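Local coordinates for mandelate racemase/muconate lactonizing protein (Paenibacillus sp., PDB 3V5C) that probably catalyses the magnesium-dependent dehydration of galacturonate, as a member of the enolase superfamily, at residues A20-E25 with V45-I50; R26-G31 with D132-F137; M345-Y350 with F365-D370; Y91-E96 with I286-F291. The protein carries 1 engineered substitution. All coordinates share one frame; numbering follows the deposited sequence.

Contact 1. Residues A20-E25 with V45-I50; sequences AKLTGE and VDIARI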
loop_
_atom_site.group_PDB
_atom_site.type_symbol
_atom_site.label_atom_id
_atom_site.label_comp_id
_atom_site.label_asym_id
_atom_site.label_seq_id
_atom_site.Cartn_x
_atom_site.Cartn_y
_atom_site.Cartn_z
ATOM N N ALA A 20 0.472 10.119 -18.569
ATOM C CA ALA A 20 -0.976 10.154 -18.707
ATOM C C ALA A 20 -1.645 9.770 -17.407
ATOM O O ALA A 20 -1.060 9.065 -16.584
ATOM C CB ALA A 20 -1.425 9.216 -19.811
ATOM N N LYS A 21 -2.884 10.215 -17.236
ATOM C CA LYS A 21 -3.674 9.846 -16.061
ATOM C C LYS A 21 -4.724 8.844 -16.497
ATOM O O LYS A 21 -5.510 9.129 -17.402
ATOM C CB LYS A 21 -4.323 11.093 -15.443
ATOM C CG LYS A 21 -5.328 10.817 -14.327
ATOM C CD LYS A 21 -6.033 12.098 -13.876
ATOM C CE LYS A 21 -5.046 13.161 -13.406
ATOM N NZ LYS A 21 -4.396 12.795 -12.109
ATOM N N LEU A 22 -4.688 7.651 -15.896
ATOM C CA LEU A 22 -5.656 6.588 -16.150
ATOM C C LEU A 22 -6.775 6.655 -15.110
ATOM O O LEU A 22 -6.551 7.100 -13.987
ATOM C CB LEU A 22 -4.979 5.212 -16.073
ATOM C CG LEU A 22 -4.319 4.672 -17.349
ATOM C CD1 LEU A 22 -3.427 5.689 -18.004
ATOM C CD2 LEU A 22 -3.560 3.383 -17.032
ATOM N N THR A 23 -7.971 6.218 -15.499
ATOM C CA THR A 23 -9.135 6.312 -14.631
ATOM C C THR A 23 -9.847 4.975 -14.546
ATOM O O THR A 23 -9.828 4.190 -15.490
ATOM C CB THR A 23 -10.121 7.364 -15.168
ATOM O OG1 THR A 23 -10.535 6.999 -16.487
ATOM C CG2 THR A 23 -9.471 8.746 -15.201
ATOM N N GLY A 24 -10.488 4.731 -13.414
ATOM C CA GLY A 24 -11.304 3.548 -13.256
ATOM C C GLY A 24 -12.214 3.692 -12.056
ATOM O O GLY A 24 -12.541 4.807 -11.646
ATOM N N GLU A 25 -12.560 2.563 -11.449
ATOM C CA GLU A 25 -13.512 2.582 -10.347
ATOM C C GLU A 25 -13.227 1.445 -9.396
ATOM O O GLU A 25 -12.787 0.372 -9.827
ATOM C CB GLU A 25 -14.944 2.404 -10.875
ATOM C CG GLU A 25 -15.505 3.576 -11.672
ATOM C CD GLU A 25 -17.021 3.493 -11.817
ATOM O OE1 GLU A 25 -17.597 2.442 -11.458
ATOM O OE2 GLU A 25 -17.638 4.479 -12.278
ATOM N N VAL A 45 -4.959 6.708 -11.629
ATOM C CA VAL A 45 -3.543 6.376 -11.493
ATOM C C VAL A 45 -2.739 7.203 -12.496
ATOM O O VAL A 45 -2.937 7.099 -13.718
ATOM C CB VAL A 45 -3.264 4.889 -11.765
ATOM C CG1 VAL A 45 -1.753 4.598 -11.661
ATOM C CG2 VAL A 45 -4.051 3.995 -10.797
ATOM N N ASP A 46 -1.827 8.027 -11.991
ATOM C CA ASP A 46 -0.903 8.724 -12.884
ATOM C C ASP A 46 0.212 7.762 -13.322
ATOM O O ASP A 46 0.861 7.099 -12.493
ATOM C CB ASP A 46 -0.299 9.943 -12.189
ATOM C CG ASP A 46 -1.291 11.085 -12.007
ATOM O OD1 ASP A 46 -2.443 10.987 -12.498
ATOM O OD2 ASP A 46 -0.890 12.097 -11.378
ATOM N N ILE A 47 0.417 7.667 -14.629
ATOM C CA ILE A 47 1.332 6.680 -15.187
ATOM C C ILE A 47 2.328 7.364 -16.110
ATOM O O ILE A 47 1.985 8.322 -16.798
ATOM C CB ILE A 47 0.532 5.626 -15.989
ATOM C CG1 ILE A 47 -0.277 4.735 -15.037
ATOM C CG2 ILE A 47 1.439 4.798 -16.904
ATOM C CD1 ILE A 47 0.561 3.817 -14.201
ATOM N N ALA A 48 3.565 6.887 -16.102
ATOM C CA ALA A 48 4.513 7.263 -17.138
ATOM C C ALA A 48 4.927 6.031 -17.927
ATOM O O ALA A 48 5.008 4.921 -17.398
ATOM C CB ALA A 48 5.744 7.941 -16.540
ATOM N N ARG A 49 5.217 6.252 -19.201
ATOM C CA ARG A 49 5.766 5.249 -20.079
ATOM C C ARG A 49 7.166 5.746 -20.468
ATOM O O ARG A 49 7.306 6.843 -21.014
ATOM C CB ARG A 49 4.872 5.122 -21.316
ATOM C CG ARG A 49 5.370 4.169 -22.396
ATOM C CD ARG A 49 4.229 3.845 -23.381
ATOM N NE ARG A 49 3.912 4.946 -24.294
ATOM C CZ ARG A 49 2.790 5.025 -25.015
ATOM N NH1 ARG A 49 2.601 6.046 -25.843
ATOM N NH2 ARG A 49 1.852 4.090 -24.908
ATOM N N ILE A 50 8.195 4.974 -20.149
ATOM C CA ILE A 50 9.560 5.373 -20.508
ATOM C C ILE A 50 10.064 4.477 -21.633
ATOM O O ILE A 50 9.763 3.285 -21.672
ATOM C CB ILE A 50 10.510 5.319 -19.276
ATOM C CG1 ILE A 50 11.846 6.023 -19.553
ATOM C CG2 ILE A 50 10.729 3.869 -18.787
ATOM C CD1 ILE A 50 12.684 6.250 -18.284
#
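Lys-21 and Asp-46 run side by side on one face of an antiparallel strand pair, while Ala-20, Leu-22, Val-45 and Ile-47 occupy the other. The tight part is the backbone and this second, buried face. Ala-20 and Ile-47 form a hydrogen-bonded pair (Ala-20 N to Ile-47 O 2.9 Å, Ile-47 N to Ala-20 O 2.8 Å), and Leu-22 with Val-45 forms the next, Leu-22 N lying 2.8 Å from Val-45 O. The Leu-22 side chain slants across that of Ile-47, Leu-22 CD2 lying 4.1 Å from Ile-47 CG1, and helix 371-380 covers the face through Leu-377, which touches both Ala-20 and Leu-22. The solvent side is looser. Lys-21 starts out extended, with CG anti to the backbone N (chi1 172°), then bends at chi3 and chi4; this brings NZ to Asp-46 OD1 at 2.7 Å, on the syn lone pair. Both strands belong to the antiparallel sheet of the N-terminal capping domain and form its hairpin 14-30/42-52. The chemistry implies a division of labour: four straight backbone bonds and an apolar face hold the strands, whereas the single salt bridge, with Lys-21 exposed, would be expected to be partly screened by water.

Contact 2. Residues R26-G31 with D132-F137; sequences RARSAG and DTSLYF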
loop_
_atom_site.group_PDB
_atom_site.type_symbol
_atom_site.label_atom_id
_atom_site.label_comp_id
_atom_site.label_asym_id
_atom_site.label_seq_id
_atom_site.Cartn_x
_atom_site.Cartn_y
_atom_site.Cartn_z
ATOM N N ARG A 26 -13.517 1.647 -8.108
ATOM C CA ARG A 26 -13.459 0.522 -7.184
ATOM C C ARG A 26 -14.784 -0.255 -7.215
ATOM O O ARG A 26 -15.812 0.261 -7.663
ATOM C CB ARG A 26 -13.030 0.920 -5.760
ATOM C CG ARG A 26 -13.733 2.117 -5.163
ATOM C CD ARG A 26 -13.319 2.327 -3.674
ATOM N NE ARG A 26 -11.929 2.768 -3.493
ATOM C CZ ARG A 26 -11.545 4.037 -3.522
ATOM N NH1 ARG A 26 -12.436 4.998 -3.735
ATOM N NH2 ARG A 26 -10.257 4.358 -3.359
ATOM N N ALA A 27 -14.724 -1.489 -6.748
ATOM C CA ALA A 27 -15.866 -2.390 -6.880
ATOM C C ALA A 27 -17.042 -1.920 -6.032
ATOM O O ALA A 27 -18.201 -2.137 -6.402
ATOM C CB ALA A 27 -15.472 -3.805 -6.515
ATOM N N ARG A 28 -16.750 -1.309 -4.889
ATOM C CA ARG A 28 -17.806 -0.807 -4.025
ATOM C C ARG A 28 -17.412 0.592 -3.564
ATOM O O ARG A 28 -16.255 0.839 -3.209
ATOM C CB ARG A 28 -18.015 -1.752 -2.840
ATOM C CG ARG A 28 -19.151 -1.341 -1.875
ATOM C CD ARG A 28 -19.205 -2.280 -0.667
ATOM N NE ARG A 28 -18.037 -2.078 0.195
ATOM C CZ ARG A 28 -17.123 -2.999 0.466
ATOM N NH1 ARG A 28 -17.220 -4.232 -0.035
ATOM N NH2 ARG A 28 -16.097 -2.682 1.248
ATOM N N SER A 29 -18.356 1.528 -3.610
ATOM C CA SER A 29 -18.085 2.895 -3.171
ATOM C C SER A 29 -17.612 2.944 -1.715
ATOM O O SER A 29 -18.182 2.291 -0.841
ATOM C CB SER A 29 -19.336 3.761 -3.363
ATOM O OG SER A 29 -19.061 5.109 -3.040
ATOM N N ALA A 30 -16.563 3.724 -1.456
ATOM C CA ALA A 30 -15.994 3.825 -0.116
ATOM C C ALA A 30 -16.530 5.052 0.606
ATOM O O ALA A 30 -16.498 6.163 0.073
ATOM C CB ALA A 30 -14.462 3.882 -0.192
ATOM N N GLY A 31 -17.050 4.839 1.807
ATOM C CA GLY A 31 -17.621 5.916 2.599
ATOM C C GLY A 31 -16.585 6.795 3.270
ATOM O O GLY A 31 -15.432 6.860 2.833
ATOM N N ASP A 132 -8.133 -6.891 3.183
ATOM C CA ASP A 132 -9.161 -6.103 2.547
ATOM C C ASP A 132 -9.262 -4.777 3.279
ATOM O O ASP A 132 -9.688 -4.739 4.434
ATOM C CB ASP A 132 -10.478 -6.876 2.654
ATOM C CG ASP A 132 -11.630 -6.174 1.985
ATOM O OD1 ASP A 132 -11.481 -5.015 1.557
ATOM O OD2 ASP A 132 -12.722 -6.785 1.913
ATOM N N THR A 133 -8.884 -3.686 2.607
ATOM C CA THR A 133 -8.847 -2.371 3.251
ATOM C C THR A 133 -10.118 -1.521 3.052
ATOM O O THR A 133 -10.159 -0.360 3.465
ATOM C CB THR A 133 -7.605 -1.586 2.740
ATOM O OG1 THR A 133 -7.273 -0.537 3.660
ATOM C CG2 THR A 133 -7.875 -1.000 1.360
ATOM N N SER A 134 -11.169 -2.117 2.477
ATOM C CA SER A 134 -12.298 -1.345 1.946
ATOM C C SER A 134 -13.454 -1.116 2.924
ATOM O O SER A 134 -14.511 -0.645 2.508
ATOM C CB SER A 134 -12.859 -2.025 0.679
ATOM O OG SER A 134 -13.468 -3.274 0.987
ATOM N N LEU A 135 -13.267 -1.459 4.189
ATOM C CA LEU A 135 -14.362 -1.372 5.164
ATOM C C LEU A 135 -14.441 0.021 5.822
ATOM O O LEU A 135 -14.053 0.198 6.969
ATOM C CB LEU A 135 -14.237 -2.505 6.185
ATOM C CG LEU A 135 -14.293 -3.915 5.590
ATOM C CD1 LEU A 135 -14.034 -4.999 6.657
ATOM C CD2 LEU A 135 -15.628 -4.143 4.915
ATOM N N TYR A 136 -14.918 0.997 5.048
ATOM C CA TYR A 136 -15.079 2.384 5.465
ATOM C C TYR A 136 -16.357 2.585 6.300
ATOM O O TYR A 136 -16.987 1.603 6.694
ATOM C CB TYR A 136 -15.006 3.319 4.234
ATOM C CG TYR A 136 -13.556 3.578 3.843
ATOM C CD1 TYR A 136 -12.728 2.526 3.454
ATOM C CD2 TYR A 136 -13.009 4.854 3.921
ATOM C CE1 TYR A 136 -11.389 2.739 3.149
ATOM C CE2 TYR A 136 -11.667 5.072 3.613
ATOM C CZ TYR A 136 -10.878 4.013 3.227
ATOM O OH TYR A 136 -9.548 4.244 2.942
ATOM N N PHE A 137 -16.709 3.835 6.601
ATOM C CA PHE A 137 -17.890 4.131 7.416
ATOM C C PHE A 137 -19.135 4.063 6.544
ATOM O O PHE A 137 -19.856 5.057 6.380
ATOM C CB PHE A 137 -17.816 5.536 8.007
ATOM C CG PHE A 137 -16.726 5.745 9.043
ATOM C CD1 PHE A 137 -15.958 4.689 9.557
ATOM C CD2 PHE A 137 -16.517 7.019 9.549
ATOM C CE1 PHE A 137 -14.960 4.937 10.529
ATOM C CE2 PHE A 137 -15.543 7.266 10.513
ATOM C CZ PHE A 137 -14.771 6.234 11.007
HETATM O O HOH W 1 -14.864 0.335 -0.802
HETATM O O HOH W 2 -15.094 -5.945 1.164
#
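Arg-28 meets Ser-134 through one guanidinium nitrogen, NH2, which lies 2.9 Å from Ser-134 O and donates to it. The two groups are turned against each other: the carbonyl oxygen sits in the guanidinium plane, yet the nitrogen stands well above the carbonyl plane, 67° out of it, and so is not on a lone pair. The same NH2 makes a weak bond, strongly bent, to Ser-134 OG at 2.7 Å. That hydroxyl is held between the backbone N and the carbonyl carbon (chi1 67°), which lets it donate to Asp-132 OD1 at 2.7 Å, on the syn lone pair. Ser-134 N approaches the same oxygen from above the carboxylate plane at 3.1 Å, closing an Asx turn. Segment 132-137 lies at the first strand of the TIM-type barrel, whereas 26-31, which turns a corner at Ala-27 and Arg-28, belongs to a long strand of the N-terminal domain, so the contact joins the capping domain to the barrel, consistent with the domain interface of enolase relatives. A water bridges the charged groups, 3.0 Å from Arg-28 NH1 and 2.6 Å from Asp-132 OD2. Farther along, Ala-30 CB sits over one face of the Tyr-136 ring, near its rim and 4.1 Å from CG. Gly-31 O comes obliquely to Tyr-136 CD2 at 3.3 Å and also accepts from His-39 ND1, whose ring meets Tyr-136 edge-to-face.

Contact 3. Residues M345-Y350 with F365-D370; sequences MDVSGY and FGIVFD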
loop_
_atom_site.group_PDB
_atom_site.type_symbol
_atom_site.label_atom_id
_atom_site.label_comp_id
_atom_site.label_asym_id
_atom_site.label_seq_id
_atom_site.Cartn_x
_atom_site.Cartn_y
_atom_site.Cartn_z
ATOM N N MET A 345 -5.366 -0.808 -17.772
ATOM C CA MET A 345 -4.361 -1.391 -16.891
ATOM C C MET A 345 -4.752 -2.819 -16.523
ATOM O O MET A 345 -5.480 -3.052 -15.550
ATOM C CB MET A 345 -4.172 -0.513 -15.645
ATOM C CG MET A 345 -2.999 -0.956 -14.734
ATOM S SD MET A 345 -2.707 0.212 -13.378
ATOM C CE MET A 345 -3.568 -0.592 -12.037
ATOM N N ASP A 346 -4.293 -3.780 -17.321
ATOM C CA ASP A 346 -4.688 -5.183 -17.157
ATOM C C ASP A 346 -3.869 -5.862 -16.063
ATOM O O ASP A 346 -2.680 -6.139 -16.239
ATOM C CB ASP A 346 -4.506 -5.904 -18.499
ATOM C CG ASP A 346 -4.903 -7.370 -18.464
ATOM O OD1 ASP A 346 -5.201 -7.916 -17.389
ATOM O OD2 ASP A 346 -4.885 -7.996 -19.552
ATOM N N VAL A 347 -4.528 -6.124 -14.939
ATOM C CA VAL A 347 -3.896 -6.753 -13.785
ATOM C C VAL A 347 -4.340 -8.204 -13.620
ATOM O O VAL A 347 -4.143 -8.806 -12.571
ATOM C CB VAL A 347 -4.191 -5.958 -12.496
ATOM C CG1 VAL A 347 -3.665 -4.539 -12.620
ATOM C CG2 VAL A 347 -5.698 -5.947 -12.210
ATOM N N SER A 348 -4.899 -8.786 -14.682
ATOM C CA SER A 348 -5.475 -10.132 -14.599
ATOM C C SER A 348 -4.446 -11.238 -14.327
ATOM O O SER A 348 -4.809 -12.372 -13.981
ATOM C CB SER A 348 -6.259 -10.444 -15.871
ATOM O OG SER A 348 -5.391 -10.577 -16.973
ATOM N N GLY A 349 -3.165 -10.921 -14.480
ATOM C CA GLY A 349 -2.124 -11.868 -14.110
ATOM C C GLY A 349 -2.078 -12.127 -12.609
ATOM O O GLY A 349 -1.546 -13.141 -12.161
ATOM N N TYR A 350 -2.628 -11.204 -11.825
ATOM C CA TYR A 350 -2.706 -11.357 -10.377
ATOM C C TYR A 350 -4.035 -11.988 -9.984
ATOM O O TYR A 350 -5.060 -11.732 -10.613
ATOM C CB TYR A 350 -2.624 -9.992 -9.685
ATOM C CG TYR A 350 -1.280 -9.299 -9.781
ATOM C CD1 TYR A 350 -0.873 -8.658 -10.954
ATOM C CD2 TYR A 350 -0.436 -9.249 -8.679
ATOM C CE1 TYR A 350 0.356 -8.007 -11.032
ATOM C CE2 TYR A 350 0.791 -8.603 -8.751
ATOM C CZ TYR A 350 1.182 -7.984 -9.927
ATOM O OH TYR A 350 2.407 -7.341 -9.978
ATOM N N PHE A 365 6.475 -5.615 -13.705
ATOM C CA PHE A 365 5.444 -5.719 -12.675
ATOM C C PHE A 365 4.260 -6.582 -13.106
ATOM O O PHE A 365 3.278 -6.676 -12.387
ATOM C CB PHE A 365 4.968 -4.336 -12.187
ATOM C CG PHE A 365 5.997 -3.593 -11.364
ATOM C CD1 PHE A 365 6.188 -3.895 -10.015
ATOM C CD2 PHE A 365 6.780 -2.617 -11.949
ATOM C CE1 PHE A 365 7.140 -3.213 -9.249
ATOM C CE2 PHE A 365 7.728 -1.923 -11.205
ATOM C CZ PHE A 365 7.918 -2.232 -9.844
ATOM N N GLY A 366 4.365 -7.237 -14.258
ATOM C CA GLY A 366 3.331 -8.181 -14.655
ATOM C C GLY A 366 2.000 -7.543 -15.018
ATOM O O GLY A 366 0.995 -8.227 -15.154
ATOM N N ILE A 367 1.996 -6.227 -15.176
ATOM C CA ILE A 367 0.802 -5.490 -15.569
ATOM C C ILE A 367 0.888 -5.141 -17.052
ATOM O O ILE A 367 1.901 -4.624 -17.512
ATOM C CB ILE A 367 0.691 -4.188 -14.765
ATOM C CG1 ILE A 367 0.590 -4.508 -13.279
ATOM C CG2 ILE A 367 -0.479 -3.342 -15.265
ATOM C CD1 ILE A 367 0.642 -3.272 -12.373
ATOM N N VAL A 368 -0.166 -5.444 -17.815
ATOM C CA VAL A 368 -0.128 -5.161 -19.238
ATOM C C VAL A 368 -0.962 -3.920 -19.541
ATOM O O VAL A 368 -2.183 -3.916 -19.364
ATOM C CB VAL A 368 -0.627 -6.375 -20.076
ATOM C CG1 VAL A 368 -0.567 -6.046 -21.576
ATOM C CG2 VAL A 368 0.211 -7.585 -19.742
ATOM N N PHE A 369 -0.293 -2.853 -19.967
ATOM C CA PHE A 369 -0.992 -1.622 -20.320
ATOM C C PHE A 369 -1.457 -1.628 -21.766
ATOM O O PHE A 369 -0.824 -2.223 -22.641
ATOM C CB PHE A 369 -0.131 -0.389 -20.014
ATOM C CG PHE A 369 0.049 -0.144 -18.545
ATOM C CD1 PHE A 369 -0.733 0.782 -17.872
ATOM C CD2 PHE A 369 0.987 -0.867 -17.823
ATOM C CE1 PHE A 369 -0.585 0.992 -16.496
ATOM C CE2 PHE A 369 1.155 -0.654 -16.440
ATOM C CZ PHE A 369 0.354 0.268 -15.781
ATOM N N ASP A 370 -2.595 -0.985 -21.990
ATOM C CA ASP A 370 -3.169 -0.829 -23.319
ATOM C C ASP A 370 -2.410 0.301 -23.981
ATOM O O ASP A 370 -2.649 1.466 -23.697
ATOM C CB ASP A 370 -4.662 -0.504 -23.194
ATOM C CG ASP A 370 -5.351 -0.367 -24.539
ATOM O OD1 ASP A 370 -4.664 -0.037 -25.527
ATOM O OD2 ASP A 370 -6.584 -0.591 -24.595
HETATM O O HOH W 3 -1.711 -8.678 -15.595
#
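Met-345 CG touches both Ile-367 CG2, 3.5 Å away, and Phe-369 CE1, 3.6 Å away. With CG anti to the backbone N (chi1 -173°) and the next torsion also extended, the sulfur runs alongside the phenyl ring: SD lies 4.8 Å from the Phe-369 ring centroid and 57° off the ring normal, an oblique Met-aromatic contact. Next to this apolar patch, Asp-346 and Val-368 form a hydrogen-bonded pair, Asp-346 N to Val-368 O 2.9 Å and Val-368 N to Asp-346 O 3.0 Å. At the other end Tyr-350 OH donates to Phe-365 O, which lies at the ring edge 2.6 Å from the hydroxyl.

Outside this first shell, Asp-346 OD1 takes both Ser-348 N (2.9 Å) and Ser-348 OG (2.7 Å), fixing the chain where it leaves the strand. A water donates to Asp-346 O and Gly-366 O and accepts from Gly-349 N, linking the two segments beyond the last backbone pair. Tyr-58 stacks on Phe-369, and Tyr-320 meets the Tyr-350 ring edge-to-face. The arrangement is a minimal two-stranded antiparallel sheet, 345-346 with 368-369, followed by an Asx turn at Asp-346 and a type I turn from Val-347 to Tyr-350, with Asp-370 N-capping the helix that follows.

Contact 4. Residues Y91-E96 with I286-F291; sequences YRLQLE and IIWPGF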
loop_
_atom_site.group_PDB
_atom_site.type_symbol
_atom_site.label_atom_id
_atom_site.label_comp_id
_atom_site.label_asym_id
_atom_site.label_seq_id
_atom_site.Cartn_x
_atom_site.Cartn_y
_atom_site.Cartn_z
ATOM N N TYR A 91 15.353 10.718 -8.928
ATOM C CA TYR A 91 14.565 10.076 -9.988
ATOM C C TYR A 91 13.460 9.161 -9.472
ATOM O O TYR A 91 12.670 8.618 -10.260
ATOM C CB TYR A 91 15.462 9.234 -10.904
ATOM C CG TYR A 91 16.589 9.991 -11.565
ATOM C CD1 TYR A 91 16.338 10.857 -12.624
ATOM C CD2 TYR A 91 17.894 9.825 -11.148
ATOM C CE1 TYR A 91 17.366 11.549 -13.241
ATOM C CE2 TYR A 91 18.931 10.519 -11.757
ATOM C CZ TYR A 91 18.655 11.377 -12.805
ATOM O OH TYR A 91 19.677 12.077 -13.423
ATOM N N ARG A 92 13.415 8.963 -8.159
ATOM C CA ARG A 92 12.587 7.894 -7.597
ATOM C C ARG A 92 11.088 8.069 -7.824
ATOM O O ARG A 92 10.455 7.216 -8.444
ATOM C CB ARG A 92 12.877 7.737 -6.107
ATOM C CG ARG A 92 14.263 7.190 -5.851
ATOM C CD ARG A 92 14.583 7.083 -4.372
ATOM N NE ARG A 92 15.928 6.545 -4.208
ATOM C CZ ARG A 92 16.430 6.118 -3.059
ATOM N NH1 ARG A 92 15.705 6.188 -1.941
ATOM N NH2 ARG A 92 17.672 5.636 -3.019
ATOM N N LEU A 93 10.523 9.163 -7.328
ATOM C CA LEU A 93 9.073 9.351 -7.409
ATOM C C LEU A 93 8.597 9.417 -8.865
ATOM O O LEU A 93 7.502 8.945 -9.195
ATOM C CB LEU A 93 8.641 10.609 -6.668
ATOM C CG LEU A 93 9.062 10.701 -5.200
ATOM C CD1 LEU A 93 8.675 12.057 -4.620
ATOM C CD2 LEU A 93 8.480 9.520 -4.385
ATOM N N GLN A 94 9.428 9.996 -9.724
ATOM C CA GLN A 94 9.060 10.247 -11.107
ATOM C C GLN A 94 9.217 9.008 -11.979
ATOM O O GLN A 94 8.397 8.759 -12.859
ATOM C CB GLN A 94 9.949 11.351 -11.679
ATOM C CG GLN A 94 9.759 12.718 -11.033
ATOM C CD GLN A 94 10.571 12.911 -9.756
ATOM O OE1 GLN A 94 11.355 12.044 -9.346
ATOM N NE2 GLN A 94 10.377 14.060 -9.116
ATOM N N LEU A 95 10.264 8.220 -11.726
ATOM C CA LEU A 95 10.619 7.183 -12.687
ATOM C C LEU A 95 10.959 5.792 -12.158
ATOM O O LEU A 95 11.211 4.889 -12.960
ATOM C CB LEU A 95 11.789 7.673 -13.568
ATOM C CG LEU A 95 11.549 8.837 -14.523
ATOM C CD1 LEU A 95 12.887 9.183 -15.219
ATOM C CD2 LEU A 95 10.463 8.494 -15.521
ATOM N N GLU A 96 10.953 5.578 -10.850
ATOM C CA GLU A 96 11.402 4.275 -10.355
ATOM C C GLU A 96 10.523 3.158 -10.909
ATOM O O GLU A 96 11.008 2.078 -11.242
ATOM C CB GLU A 96 11.440 4.189 -8.831
ATOM C CG GLU A 96 10.093 4.284 -8.132
ATOM C CD GLU A 96 10.256 4.337 -6.624
ATOM O OE1 GLU A 96 9.263 4.645 -5.961
ATOM O OE2 GLU A 96 11.371 4.065 -6.124
ATOM N N ILE A 286 3.570 3.279 -0.374
ATOM C CA ILE A 286 4.273 2.564 -1.445
ATOM C C ILE A 286 4.630 3.446 -2.650
ATOM O O ILE A 286 5.520 3.101 -3.438
ATOM C CB ILE A 286 3.449 1.329 -1.874
ATOM C CG1 ILE A 286 4.231 0.444 -2.834
ATOM C CG2 ILE A 286 2.124 1.762 -2.514
ATOM C CD1 ILE A 286 5.494 -0.137 -2.249
ATOM N N ILE A 287 3.934 4.568 -2.807
ATOM C CA ILE A 287 4.206 5.525 -3.879
ATOM C C ILE A 287 5.099 6.671 -3.366
ATOM O O ILE A 287 6.072 7.059 -4.017
ATOM C CB ILE A 287 2.911 6.124 -4.458
ATOM C CG1 ILE A 287 1.909 5.036 -4.853
ATOM C CG2 ILE A 287 3.219 7.033 -5.658
ATOM C CD1 ILE A 287 2.409 4.093 -5.917
ATOM N N TRP A 288 4.757 7.219 -2.202
ATOM C CA TRP A 288 5.566 8.266 -1.578
ATOM C C TRP A 288 5.801 7.876 -0.119
ATOM O O TRP A 288 4.875 7.938 0.687
ATOM C CB TRP A 288 4.849 9.615 -1.666
ATOM C CG TRP A 288 5.569 10.712 -0.963
ATOM C CD1 TRP A 288 6.626 11.437 -1.442
ATOM C CD2 TRP A 288 5.316 11.201 0.366
ATOM N NE1 TRP A 288 7.029 12.361 -0.502
ATOM C CE2 TRP A 288 6.248 12.230 0.618
ATOM C CE3 TRP A 288 4.388 10.869 1.366
ATOM C CZ2 TRP A 288 6.279 12.933 1.828
ATOM C CZ3 TRP A 288 4.421 11.570 2.568
ATOM C CH2 TRP A 288 5.361 12.587 2.787
ATOM N N PRO A 289 7.036 7.506 0.243
ATOM C CA PRO A 289 8.309 7.748 -0.444
ATOM C C PRO A 289 8.686 6.759 -1.548
ATOM O O PRO A 289 9.677 7.013 -2.239
ATOM C CB PRO A 289 9.326 7.645 0.686
ATOM C CG PRO A 289 8.726 6.603 1.601
ATOM C CD PRO A 289 7.249 6.919 1.583
ATOM N N GLY A 290 7.942 5.670 -1.723
ATOM C CA GLY A 290 8.208 4.814 -2.868
ATOM C C GLY A 290 8.966 3.514 -2.665
ATOM O O GLY A 290 9.334 3.130 -1.548
ATOM N N PHE A 291 9.166 2.835 -3.791
ATOM C CA PHE A 291 9.686 1.476 -3.853
ATOM C C PHE A 291 11.169 1.396 -3.472
ATOM O O PHE A 291 11.555 0.568 -2.645
ATOM C CB PHE A 291 9.485 0.931 -5.278
ATOM C CG PHE A 291 9.626 -0.581 -5.388
ATOM C CD1 PHE A 291 8.511 -1.404 -5.307
ATOM C CD2 PHE A 291 10.873 -1.169 -5.594
ATOM C CE1 PHE A 291 8.629 -2.781 -5.407
ATOM C CE2 PHE A 291 11.002 -2.559 -5.710
ATOM C CZ PHE A 291 9.870 -3.367 -5.607
HETATM O O HOH W 4 11.540 5.409 -3.604
HETATM O O HOH W 5 7.126 6.253 -6.371
#
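Glu-96 of helix 92-107 meets the start of helix 291-303 at Phe-291, its first residue, and Leu-93 lies against the loop before it; that loop follows a parallel strand of the TIM-type barrel, so the contact ties the N-terminal region to a barrel beta-alpha connection. The direct polar interaction across the contact centres on Phe-291 N, which donates to Glu-96 OE1 at 2.8 Å with an N-H...O angle of 151°, the donor standing 42° above the carboxylate plane. Glu-96 reaches there from the crowded position between backbone N and carbonyl carbon (chi1 66°), its chain extended beyond CG. The other oxygen, OE2, accepts from Thr-292 N, so both oxygens serve the helix start, whose partial positive charge would be expected to stabilise the carboxylate.

Water-mediated bonds add two more links. One water lies 2.9 Å from Glu-96 OE2 and 2.8 Å from Pro-289 O; a second lies 2.7 Å from Glu-96 OE1 and equally 2.7 Å from Ile-287 O. Each donates to both of its partners, satisfying carbonyls on either side of the cis peptide bond between Trp-288 and Pro-289.

The apolar part belongs to Leu-93. Its CD1 comes to the edge of the indole, close to the ring plane and 3.8 Å from Trp-288 CD1, while its CD2 sits 3.5 Å from Ile-287 O.

Contacts 1 and 2 follow one another along strand 14-30, their centres 21 Å apart; contact 1 belongs to the N-terminal sheet, and contact 2 carries that strand on to barrel strand 126-135. Contact 3 lies 13 Å from contact 1, centre to centre, and touches it where Phe-369 CE1 meets Ile-47 CD1 at 3.8 Å. Contact 4 touches both: Ile-50 packs on Leu-95 and Phe-365 on Phe-291. Contacts 2 and 4 stand on opposite sides of the chain's centre, about 25 Å apart between centres, and interleave along the sequence, whereas contact 3 comes last. Capping and barrel domains are thus joined at well-separated places, as in enolase-type enzymes.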